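Local coordinates for flagellar basal body protein (Helicobacter pylori, PDB 5NPY), which is a flagellar hook protein, FlgE2, and probably builds the hook that links the basal body to the flagellar filament, at residues D228-A233 with T380-P385; I352-Y357 with E376-N381; T397-S402 with W418-F423. One frame throughout, in Å; residues are numbered along the deposited sequence.

Contact 1: D228-A233 with T380-P385; sequences DINALA and TNSNDP. With 144 (tris-hydroxymethyl-methyl-ammonium), chain B.
D228 and S382 meet through one carboxylate oxygen. D228 extends its CG anti to the backbone N (chi1 -178°), which carries the carboxylate across to the loop that follows strand 370-381. There D228 OD1 accepts twice from S382: from S382 N at 2.9 Å and from S382 OG at 3.0 Å. Both donors come from the same face of the carboxylate, the hydroxyl standing 44° out of its plane. S382 OG sits between its own N and carbonyl carbon (chi1 75°), where it also faces N230. N230 ND2 donates to S382 OG at 3.0 Å, nearly straight and in the amide plane. The hydroxyl accepts from the amide and donates to the carboxylate. K277 adds a salt bridge to D228 OD1, and Y266 binds OD2; this charge and these donors probably favour the ionised acid. D228 N donates to T380 O at 3.0 Å, where strand 370-381 ends. T380 OG1 donates to ligand O3 at 2.9 Å and is also bonded to T397 OG1. The A231 methyl packs against the backbone of T380 and N381. D228 OD2 also takes N230 N at 2.9 Å, which makes an Asx turn inside the type I beta turn D228-A231.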
loop_
_atom_site.group_PDB
_atom_site.type_symbol
_atom_site.label_atom_id
_atom_site.label_comp_id
_atom_site.label_asym_id
_atom_site.label_seq_id
_atom_site.Cartn_x
_atom_site.Cartn_y
_atom_site.Cartn_z
ATOM N N ASP A 228 -27.867 -4.590 2.829
ATOM C CA ASP A 228 -28.111 -5.945 3.302
ATOM C C ASP A 228 -28.359 -5.913 4.824
ATOM O O ASP A 228 -27.527 -5.422 5.597
ATOM C CB ASP A 228 -26.893 -6.811 2.931
ATOM C CG ASP A 228 -27.041 -8.297 3.321
ATOM O OD1 ASP A 228 -26.217 -9.103 2.842
ATOM O OD2 ASP A 228 -27.939 -8.663 4.107
ATOM N N ILE A 229 -29.523 -6.399 5.248
ATOM C CA ILE A 229 -29.874 -6.378 6.669
ATOM C C ILE A 229 -28.912 -7.231 7.512
ATOM O O ILE A 229 -28.749 -6.976 8.711
ATOM C CB ILE A 229 -31.343 -6.819 6.843
ATOM C CG1 ILE A 229 -31.857 -6.473 8.235
ATOM C CG2 ILE A 229 -31.521 -8.321 6.561
ATOM C CD1 ILE A 229 -33.324 -6.753 8.410
ATOM N N ASN A 230 -28.261 -8.248 6.913
ATOM C CA ASN A 230 -27.206 -9.010 7.590
ATOM C C ASN A 230 -25.895 -8.236 7.702
ATOM O O ASN A 230 -25.013 -8.660 8.464
ATOM C CB ASN A 230 -26.932 -10.333 6.861
ATOM C CG ASN A 230 -26.127 -11.323 7.713
ATOM O OD1 ASN A 230 -26.567 -11.701 8.820
ATOM N ND2 ASN A 230 -24.996 -11.773 7.209
ATOM N N ALA A 231 -25.736 -7.143 6.948
ATOM C CA ALA A 231 -24.569 -6.257 7.065
ATOM C C ALA A 231 -24.831 -5.148 8.077
ATOM O O ALA A 231 -24.566 -3.965 7.833
ATOM C CB ALA A 231 -24.192 -5.674 5.701
ATOM N N LEU A 232 -25.360 -5.546 9.235
ATOM C CA LEU A 232 -25.779 -4.609 10.268
ATOM C C LEU A 232 -25.521 -5.196 11.652
ATOM O O LEU A 232 -25.232 -6.386 11.809
ATOM C CB LEU A 232 -27.261 -4.263 10.125
ATOM C CG LEU A 232 -27.659 -3.437 8.897
ATOM C CD1 LEU A 232 -29.152 -3.452 8.796
ATOM C CD2 LEU A 232 -27.133 -2.007 9.011
ATOM N N ALA A 233 -25.663 -4.342 12.666
ATOM C CA ALA A 233 -25.619 -4.763 14.060
ATOM C C ALA A 233 -26.514 -3.825 14.854
ATOM O O ALA A 233 -26.759 -2.688 14.440
ATOM C CB ALA A 233 -24.178 -4.761 14.613
ATOM N N THR A 380 -21.841 -3.158 3.021
ATOM C CA THR A 380 -23.156 -2.984 2.428
ATOM C C THR A 380 -23.829 -4.289 2.064
ATOM O O THR A 380 -25.057 -4.313 1.935
ATOM C CB THR A 380 -23.063 -2.117 1.155
ATOM O OG1 THR A 380 -22.154 -2.745 0.223
ATOM C CG2 THR A 380 -22.551 -0.717 1.488
ATOM N N ASN A 381 -23.066 -5.353 1.869
ATOM C CA ASN A 381 -23.595 -6.625 1.422
ATOM C C ASN A 381 -22.748 -7.741 2.005
ATOM O O ASN A 381 -21.517 -7.664 1.979
ATOM C CB ASN A 381 -23.601 -6.749 -0.108
ATOM C CG ASN A 381 -24.461 -7.890 -0.577
ATOM O OD1 ASN A 381 -25.682 -7.830 -0.482
ATOM N ND2 ASN A 381 -23.830 -8.953 -1.048
ATOM N N SER A 382 -23.401 -8.779 2.507
ATOM C CA SER A 382 -22.666 -9.913 3.050
ATOM C C SER A 382 -22.850 -11.125 2.141
ATOM O O SER A 382 -23.873 -11.260 1.456
ATOM C CB SER A 382 -23.120 -10.224 4.479
ATOM O OG SER A 382 -24.374 -10.862 4.452
ATOM N N ASN A 383 -21.836 -11.983 2.102
ATOM C CA ASN A 383 -21.873 -13.171 1.248
ATOM C C ASN A 383 -22.591 -14.296 1.996
ATOM O O ASN A 383 -22.041 -14.916 2.903
ATOM C CB ASN A 383 -20.466 -13.567 0.812
ATOM C CG ASN A 383 -20.378 -15.023 0.315
ATOM O OD1 ASN A 383 -19.652 -15.847 0.883
ATOM N ND2 ASN A 383 -21.134 -15.342 -0.724
ATOM N N ASP A 384 -23.836 -14.539 1.609
ATOM C CA ASP A 384 -24.646 -15.601 2.161
ATOM C C ASP A 384 -24.184 -16.938 1.568
ATOM O O ASP A 384 -24.190 -17.090 0.348
ATOM C CB ASP A 384 -26.122 -15.316 1.865
ATOM C CG ASP A 384 -27.073 -16.435 2.350
ATOM O OD1 ASP A 384 -26.611 -17.517 2.744
ATOM O OD2 ASP A 384 -28.321 -16.211 2.371
ATOM N N PRO A 385 -23.768 -17.912 2.389
ATOM C CA PRO A 385 -23.294 -19.179 1.813
ATOM C C PRO A 385 -24.347 -19.920 1.014
ATOM O O PRO A 385 -23.974 -20.723 0.165
ATOM C CB PRO A 385 -22.850 -19.982 3.046
ATOM C CG PRO A 385 -23.641 -19.406 4.175
ATOM C CD PRO A 385 -23.658 -17.922 3.857
HETATM C C1 144 B . -24.713 -2.591 -4.748
HETATM N N 144 B . -24.360 -2.273 -3.364
HETATM C C2 144 B . -25.563 -1.897 -2.622
HETATM O O2 144 B . -25.978 -0.571 -2.847
HETATM C C3 144 B . -23.411 -1.166 -3.330
HETATM O O3 144 B . -22.734 -1.131 -2.094
HETATM C C4 144 B . -23.741 -3.398 -2.644
HETATM O O4 144 B . -23.623 -4.643 -3.297
#

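Contact 2: I352-Y357 with E376-N381; sequences IKIPYY and EYYMTN. With 144 (tris-hydroxymethyl-methyl-ammonium), chain B.
Y356 and E376 meet at the end of the tyrosine ring. Y356 OH donates to E376 OE2; at 2.5 Å the bond is modelled very short, and its exact length is doubtful. The oxygen lies at the ring edge, close to the ring plane. The carboxylate itself is turned nearly perpendicular to that ring, with the two planes 88° apart. Y356 has CG anti to the backbone N (chi1 178°), and this lays the ring across the neighbouring strand toward the glutamate. The other oxygen, E376 OE1, is bonded to Y403 OH, so each oxygen of the carboxylate has a tyrosine partner.

Y378 lies beside Y356 and points the same way. The rings are oblique, with planes at 54°, and Y356 CD2 comes to 3.7 Å from Y378 CE2. F211 meets the Y378 ring at a low angle between planes. At the base of Y378, the CD1 methyl of I354 touches Y378 CB at 3.9 Å, the two side chains crossing at about a right angle.

The segments belong to the antiparallel beta hairpin of strands 346-364 and 370-381. Y356 and Y378 form a non-hydrogen-bonded pair. Y357 and Y377 form the next, hydrogen-bonded pair, with Y377 N 2.7 Å from Y357 O and Y357 N 3.1 Å from Y377 O.

Y357 and Y377 occupy the other face of the sheet. The Y377 ring turns its edge to Y357 O, and its hydroxyl is bonded to T359 OG1. V400 of the next strand touches this ring, and W398 packs on the same side chain near its CB.

Further along, M379 N bonds P355 O at 3.0 Å. M379 runs at a slant past the proline ring, and P355 CB packs on M379 CB at 3.7 Å. M379 bends near its end, which brings its CE methyl to the proline CG.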
loop_
_atom_site.group_PDB
_atom_site.type_symbol
_atom_site.label_atom_id
_atom_site.label_comp_id
_atom_site.label_asym_id
_atom_site.label_seq_id
_atom_site.Cartn_x
_atom_site.Cartn_y
_atom_site.Cartn_z
ATOM N N ILE A 352 -29.240 1.453 14.990
ATOM C CA ILE A 352 -28.662 0.546 14.006
ATOM C C ILE A 352 -27.216 0.946 13.755
ATOM O O ILE A 352 -26.908 2.142 13.657
ATOM C CB ILE A 352 -29.478 0.590 12.694
ATOM C CG1 ILE A 352 -30.890 0.070 12.928
ATOM C CG2 ILE A 352 -28.801 -0.179 11.588
ATOM C CD1 ILE A 352 -30.939 -1.125 13.851
ATOM N N LYS A 353 -26.331 -0.057 13.630
ATOM C CA LYS A 353 -24.928 0.179 13.312
ATOM C C LYS A 353 -24.526 -0.625 12.083
ATOM O O LYS A 353 -25.181 -1.600 11.704
ATOM C CB LYS A 353 -23.999 -0.189 14.481
ATOM C CG LYS A 353 -24.159 0.676 15.721
ATOM C CD LYS A 353 -23.114 0.343 16.773
ATOM C CE LYS A 353 -23.325 1.174 18.020
ATOM N NZ LYS A 353 -22.722 0.521 19.189
ATOM N N ILE A 354 -23.402 -0.223 11.496
ATOM C CA ILE A 354 -22.902 -0.763 10.233
ATOM C C ILE A 354 -21.438 -1.159 10.415
ATOM O O ILE A 354 -20.677 -0.444 11.081
ATOM C CB ILE A 354 -23.074 0.265 9.101
ATOM C CG1 ILE A 354 -22.801 -0.356 7.719
ATOM C CG2 ILE A 354 -22.189 1.517 9.355
ATOM C CD1 ILE A 354 -23.181 0.578 6.551
ATOM N N PRO A 355 -21.005 -2.291 9.867
ATOM C CA PRO A 355 -19.581 -2.662 9.974
ATOM C C PRO A 355 -18.686 -1.649 9.258
ATOM O O PRO A 355 -19.031 -1.119 8.198
ATOM C CB PRO A 355 -19.519 -4.056 9.328
ATOM C CG PRO A 355 -20.953 -4.604 9.453
ATOM C CD PRO A 355 -21.843 -3.365 9.303
ATOM N N TYR A 356 -17.529 -1.378 9.861
ATOM C CA TYR A 356 -16.766 -0.166 9.595
ATOM C C TYR A 356 -15.282 -0.491 9.612
ATOM O O TYR A 356 -14.851 -1.465 10.232
ATOM C CB TYR A 356 -17.088 0.927 10.635
ATOM C CG TYR A 356 -16.301 2.213 10.457
ATOM C CD1 TYR A 356 -15.202 2.510 11.256
ATOM C CD2 TYR A 356 -16.666 3.138 9.480
ATOM C CE1 TYR A 356 -14.492 3.709 11.090
ATOM C CE2 TYR A 356 -15.968 4.305 9.300
ATOM C CZ TYR A 356 -14.894 4.596 10.096
ATOM O OH TYR A 356 -14.242 5.794 9.890
ATOM N N TYR A 357 -14.497 0.329 8.905
ATOM C CA TYR A 357 -13.047 0.347 9.085
ATOM C C TYR A 357 -12.506 1.645 8.496
ATOM O O TYR A 357 -13.216 2.377 7.804
ATOM C CB TYR A 357 -12.368 -0.882 8.458
ATOM C CG TYR A 357 -10.940 -1.090 8.963
ATOM C CD1 TYR A 357 -10.674 -1.109 10.328
ATOM C CD2 TYR A 357 -9.873 -1.234 8.084
ATOM C CE1 TYR A 357 -9.377 -1.288 10.816
ATOM C CE2 TYR A 357 -8.565 -1.411 8.543
ATOM C CZ TYR A 357 -8.332 -1.441 9.929
ATOM O OH TYR A 357 -7.077 -1.611 10.442
ATOM N N GLU A 376 -12.374 5.455 4.653
ATOM C CA GLU A 376 -13.348 4.888 5.565
ATOM C C GLU A 376 -14.233 3.900 4.809
ATOM O O GLU A 376 -14.661 4.174 3.685
ATOM C CB GLU A 376 -14.184 5.984 6.171
ATOM C CG GLU A 376 -13.386 7.170 6.688
ATOM C CD GLU A 376 -14.304 8.120 7.421
ATOM O OE1 GLU A 376 -14.571 9.222 6.915
ATOM O OE2 GLU A 376 -14.836 7.712 8.474
ATOM N N TYR A 377 -14.526 2.769 5.445
ATOM C CA TYR A 377 -15.163 1.613 4.814
ATOM C C TYR A 377 -16.475 1.309 5.525
ATOM O O TYR A 377 -16.522 1.235 6.764
ATOM C CB TYR A 377 -14.237 0.376 4.872
ATOM C CG TYR A 377 -12.803 0.590 4.359
ATOM C CD1 TYR A 377 -12.360 -0.028 3.183
ATOM C CD2 TYR A 377 -11.889 1.397 5.062
ATOM C CE1 TYR A 377 -11.048 0.163 2.702
ATOM C CE2 TYR A 377 -10.589 1.572 4.605
ATOM C CZ TYR A 377 -10.171 0.961 3.411
ATOM O OH TYR A 377 -8.879 1.145 2.929
ATOM N N TYR A 378 -17.536 1.122 4.745
ATOM C CA TYR A 378 -18.851 0.784 5.269
ATOM C C TYR A 378 -19.325 -0.458 4.539
ATOM O O TYR A 378 -19.352 -0.466 3.304
ATOM C CB TYR A 378 -19.841 1.931 5.073
ATOM C CG TYR A 378 -19.344 3.288 5.549
ATOM C CD1 TYR A 378 -18.743 4.186 4.672
ATOM C CD2 TYR A 378 -19.489 3.673 6.862
ATOM C CE1 TYR A 378 -18.283 5.434 5.107
ATOM C CE2 TYR A 378 -19.028 4.896 7.307
ATOM C CZ TYR A 378 -18.428 5.769 6.427
ATOM O OH TYR A 378 -17.978 6.981 6.878
ATOM N N MET A 379 -19.703 -1.504 5.285
ATOM C CA MET A 379 -20.125 -2.769 4.671
ATOM C C MET A 379 -21.576 -2.715 4.242
ATOM O O MET A 379 -22.449 -2.318 5.015
ATOM C CB MET A 379 -19.940 -3.950 5.610
ATOM C CG MET A 379 -20.076 -5.296 4.901
ATOM S SD MET A 379 -19.540 -6.625 6.033
ATOM C CE MET A 379 -21.106 -7.231 6.608
ATOM N N THR A 380 -21.841 -3.158 3.021
ATOM C CA THR A 380 -23.156 -2.984 2.428
ATOM C C THR A 380 -23.829 -4.289 2.064
ATOM O O THR A 380 -25.057 -4.313 1.935
ATOM C CB THR A 380 -23.063 -2.117 1.155
ATOM O OG1 THR A 380 -22.154 -2.745 0.223
ATOM C CG2 THR A 380 -22.551 -0.717 1.488
ATOM N N ASN A 381 -23.066 -5.353 1.869
ATOM C CA ASN A 381 -23.595 -6.625 1.422
ATOM C C ASN A 381 -22.748 -7.741 2.005
ATOM O O ASN A 381 -21.517 -7.664 1.979
ATOM C CB ASN A 381 -23.601 -6.749 -0.108
ATOM C CG ASN A 381 -24.461 -7.890 -0.577
ATOM O OD1 ASN A 381 -25.682 -7.830 -0.482
ATOM N ND2 ASN A 381 -23.830 -8.953 -1.048
HETATM C C1 144 B . -24.713 -2.591 -4.748
HETATM N N 144 B . -24.360 -2.273 -3.364
HETATM C C2 144 B . -25.563 -1.897 -2.622
HETATM O O2 144 B . -25.978 -0.571 -2.847
HETATM C C3 144 B . -23.411 -1.166 -3.330
HETATM O O3 144 B . -22.734 -1.131 -2.094
HETATM C C4 144 B . -23.741 -3.398 -2.644
HETATM O O4 144 B . -23.623 -4.643 -3.297
#

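Contact 3: T397-S402 with W418-F423; sequences TWEVKS and WEIVGF. With 144 (tris-hydroxymethyl-methyl-ammonium), chain B.
W418 lays its indole beneath K401, within the antiparallel beta hairpin of strands 396-406 and 411-423. K401 CB stands over one face of the indole in a CH-pi contact, 3.4 Å from the centroid of the W418 six-membered ring and 9° off its normal. The lysine chain runs on extended from CG, so CG and CD also lie close to W418 CZ2. R223 makes a cation-pi contact with the same indole.

E419 joins V400 through two backbone bonds; the straighter one runs from V400 N to E419 O at 2.8 Å. I420 lies side by side with E399 and points the same way, its CG1 4.0 Å from E399 CG. Both reach the bound tris-hydroxymethyl-methyl-ammonium: its O3 gives a 2.7 Å bond to E399 OE2, while I420 CD1 touches its C3.

V421 pairs with W398 by two backbone bonds, and its CG2 meets V400 CG2 at 3.8 Å on the face opposite E399 and I420. Next, G422 stands across from T397. The T397 hydroxyl takes a weak bond from ligand O4 and is also bonded to T380 OG1.

F423 lies against W398. The planes of the phenyl ring and the indole five-membered ring are 80° apart, and W398 CD1 lies in the F423 ring plane, 3.8 Å from F423 CE1.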
loop_
_atom_site.group_PDB
_atom_site.type_symbol
_atom_site.label_atom_id
_atom_site.label_comp_id
_atom_site.label_asym_id
_atom_site.label_seq_id
_atom_site.Cartn_x
_atom_site.Cartn_y
_atom_site.Cartn_z
ATOM N N THR A 397 -19.532 -6.873 -0.166
ATOM C CA THR A 397 -19.088 -5.581 -0.674
ATOM C C THR A 397 -19.023 -4.572 0.453
ATOM O O THR A 397 -19.817 -4.606 1.396
ATOM C CB THR A 397 -19.998 -4.993 -1.824
ATOM O OG1 THR A 397 -21.300 -4.667 -1.325
ATOM C CG2 THR A 397 -20.115 -5.971 -2.965
ATOM N N TRP A 398 -18.095 -3.643 0.300
ATOM C CA TRP A 398 -17.977 -2.453 1.125
ATOM C C TRP A 398 -17.972 -1.246 0.202
ATOM O O TRP A 398 -17.444 -1.321 -0.907
ATOM C CB TRP A 398 -16.679 -2.471 1.967
ATOM C CG TRP A 398 -16.554 -3.626 2.895
ATOM C CD1 TRP A 398 -16.557 -4.948 2.566
ATOM C CD2 TRP A 398 -16.348 -3.567 4.323
ATOM N NE1 TRP A 398 -16.370 -5.718 3.701
ATOM C CE2 TRP A 398 -16.250 -4.894 4.787
ATOM C CE3 TRP A 398 -16.244 -2.518 5.248
ATOM C CZ2 TRP A 398 -16.071 -5.203 6.133
ATOM C CZ3 TRP A 398 -16.053 -2.824 6.576
ATOM C CH2 TRP A 398 -15.965 -4.159 7.010
ATOM N N GLU A 399 -18.542 -0.128 0.662
ATOM C CA GLU A 399 -18.387 1.153 -0.028
ATOM C C GLU A 399 -17.353 2.001 0.698
ATOM O O GLU A 399 -17.487 2.254 1.910
ATOM C CB GLU A 399 -19.705 1.927 -0.130
ATOM C CG GLU A 399 -20.766 1.162 -0.874
ATOM C CD GLU A 399 -21.863 2.042 -1.412
ATOM O OE1 GLU A 399 -21.603 3.238 -1.651
ATOM O OE2 GLU A 399 -22.977 1.525 -1.605
ATOM N N VAL A 400 -16.361 2.483 -0.060
ATOM C CA VAL A 400 -15.181 3.157 0.481
ATOM C C VAL A 400 -15.184 4.642 0.099
ATOM O O VAL A 400 -15.269 4.996 -1.085
ATOM C CB VAL A 400 -13.894 2.474 -0.011
ATOM C CG1 VAL A 400 -12.680 3.133 0.617
ATOM C CG2 VAL A 400 -13.952 0.888 0.185
ATOM N N LYS A 401 -15.010 5.500 1.098
ATOM C CA LYS A 401 -14.982 6.956 0.965
ATOM C C LYS A 401 -13.546 7.411 1.204
ATOM O O LYS A 401 -13.049 7.303 2.328
ATOM C CB LYS A 401 -15.950 7.558 1.989
ATOM C CG LYS A 401 -15.751 9.011 2.394
ATOM C CD LYS A 401 -16.635 9.352 3.609
ATOM C CE LYS A 401 -17.049 10.821 3.586
ATOM N NZ LYS A 401 -18.185 11.097 4.501
ATOM N N SER A 402 -12.865 7.902 0.157
ATOM C CA SER A 402 -11.450 8.250 0.255
ATOM C C SER A 402 -11.195 9.735 -0.031
ATOM O O SER A 402 -11.819 10.330 -0.922
ATOM C CB SER A 402 -10.598 7.405 -0.694
ATOM O OG SER A 402 -10.809 6.012 -0.520
ATOM N N TRP A 418 -15.848 8.217 -3.800
ATOM C CA TRP A 418 -16.490 6.969 -3.411
ATOM C C TRP A 418 -16.191 5.871 -4.422
ATOM O O TRP A 418 -16.196 6.099 -5.631
ATOM C CB TRP A 418 -18.010 7.135 -3.256
ATOM C CG TRP A 418 -18.385 7.911 -2.035
ATOM C CD1 TRP A 418 -18.461 9.254 -1.936
ATOM C CD2 TRP A 418 -18.692 7.397 -0.724
ATOM N NE1 TRP A 418 -18.809 9.624 -0.674
ATOM C CE2 TRP A 418 -18.955 8.508 0.101
ATOM C CE3 TRP A 418 -18.793 6.115 -0.178
ATOM C CZ2 TRP A 418 -19.311 8.383 1.451
ATOM C CZ3 TRP A 418 -19.141 5.989 1.168
ATOM C CH2 TRP A 418 -19.397 7.115 1.962
ATOM N N GLU A 419 -15.928 4.678 -3.908
ATOM C CA GLU A 419 -15.612 3.522 -4.724
ATOM C C GLU A 419 -16.257 2.309 -4.067
ATOM O O GLU A 419 -16.308 2.220 -2.833
ATOM C CB GLU A 419 -14.090 3.380 -4.845
ATOM C CG GLU A 419 -13.618 2.376 -5.847
ATOM C CD GLU A 419 -14.066 2.742 -7.249
ATOM O OE1 GLU A 419 -13.888 3.919 -7.648
ATOM O OE2 GLU A 419 -14.632 1.857 -7.930
ATOM N N ILE A 420 -16.791 1.396 -4.873
ATOM C CA ILE A 420 -17.429 0.194 -4.342
ATOM C C ILE A 420 -16.476 -0.976 -4.525
ATOM O O ILE A 420 -15.908 -1.169 -5.609
ATOM C CB ILE A 420 -18.788 -0.088 -5.001
ATOM C CG1 ILE A 420 -19.754 1.087 -4.767
ATOM C CG2 ILE A 420 -19.396 -1.362 -4.427
ATOM C CD1 ILE A 420 -21.066 0.942 -5.485
ATOM N N VAL A 421 -16.303 -1.750 -3.461
ATOM C CA VAL A 421 -15.294 -2.797 -3.357
ATOM C C VAL A 421 -15.985 -4.126 -3.087
ATOM O O VAL A 421 -16.937 -4.168 -2.305
ATOM C CB VAL A 421 -14.318 -2.425 -2.227
ATOM C CG1 VAL A 421 -13.701 -3.600 -1.629
ATOM C CG2 VAL A 421 -13.306 -1.439 -2.709
ATOM N N GLY A 422 -15.535 -5.203 -3.770
ATOM C CA GLY A 422 -16.112 -6.523 -3.606
ATOM C C GLY A 422 -15.051 -7.571 -3.280
ATOM O O GLY A 422 -13.853 -7.325 -3.389
ATOM N N PHE A 423 -15.510 -8.754 -2.869
ATOM C CA PHE A 423 -14.589 -9.844 -2.537
ATOM C C PHE A 423 -14.996 -11.140 -3.221
ATOM O O PHE A 423 -16.161 -11.532 -3.176
ATOM C CB PHE A 423 -14.488 -10.076 -1.017
ATOM C CG PHE A 423 -13.746 -8.986 -0.316
ATOM C CD1 PHE A 423 -14.424 -7.919 0.242
ATOM C CD2 PHE A 423 -12.361 -8.989 -0.282
ATOM C CE1 PHE A 423 -13.741 -6.879 0.854
ATOM C CE2 PHE A 423 -11.671 -7.950 0.331
ATOM C CZ PHE A 423 -12.361 -6.909 0.910
HETATM C C1 144 B . -24.713 -2.591 -4.748
HETATM N N 144 B . -24.360 -2.273 -3.364
HETATM C C2 144 B . -25.563 -1.897 -2.622
HETATM O O2 144 B . -25.978 -0.571 -2.847
HETATM C C3 144 B . -23.411 -1.166 -3.330
HETATM O O3 144 B . -22.734 -1.131 -2.094
HETATM C C4 144 B . -23.741 -3.398 -2.644
HETATM O O4 144 B . -23.623 -4.643 -3.297
#

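How the contacts relate
Contacts 2 and 3 pair strands of one antiparallel sheet; contact 1 sets the 228-233 loop against the end of strand 370-381. Contacts 1 and 2 share T380 and N381 on that strand, their centres about 10 Å apart. The 228-233 loop also runs into strand 346-364, with A233 O 2.8 Å from K353 N. Contact 3 uses the next strand, 396-406. It joins contact 2 through Y378 O, 2.8 Å from E399 N. A classic beta bulge, in which T380 and N381 both face T397, ties contact 1 to contact 3. Beside it, T380 OG1 lies 2.6 Å from T397 OG1. T380, N381, and T397, E399 and I420 of contact 3 line the ligand pocket, which N226 and R393 complete.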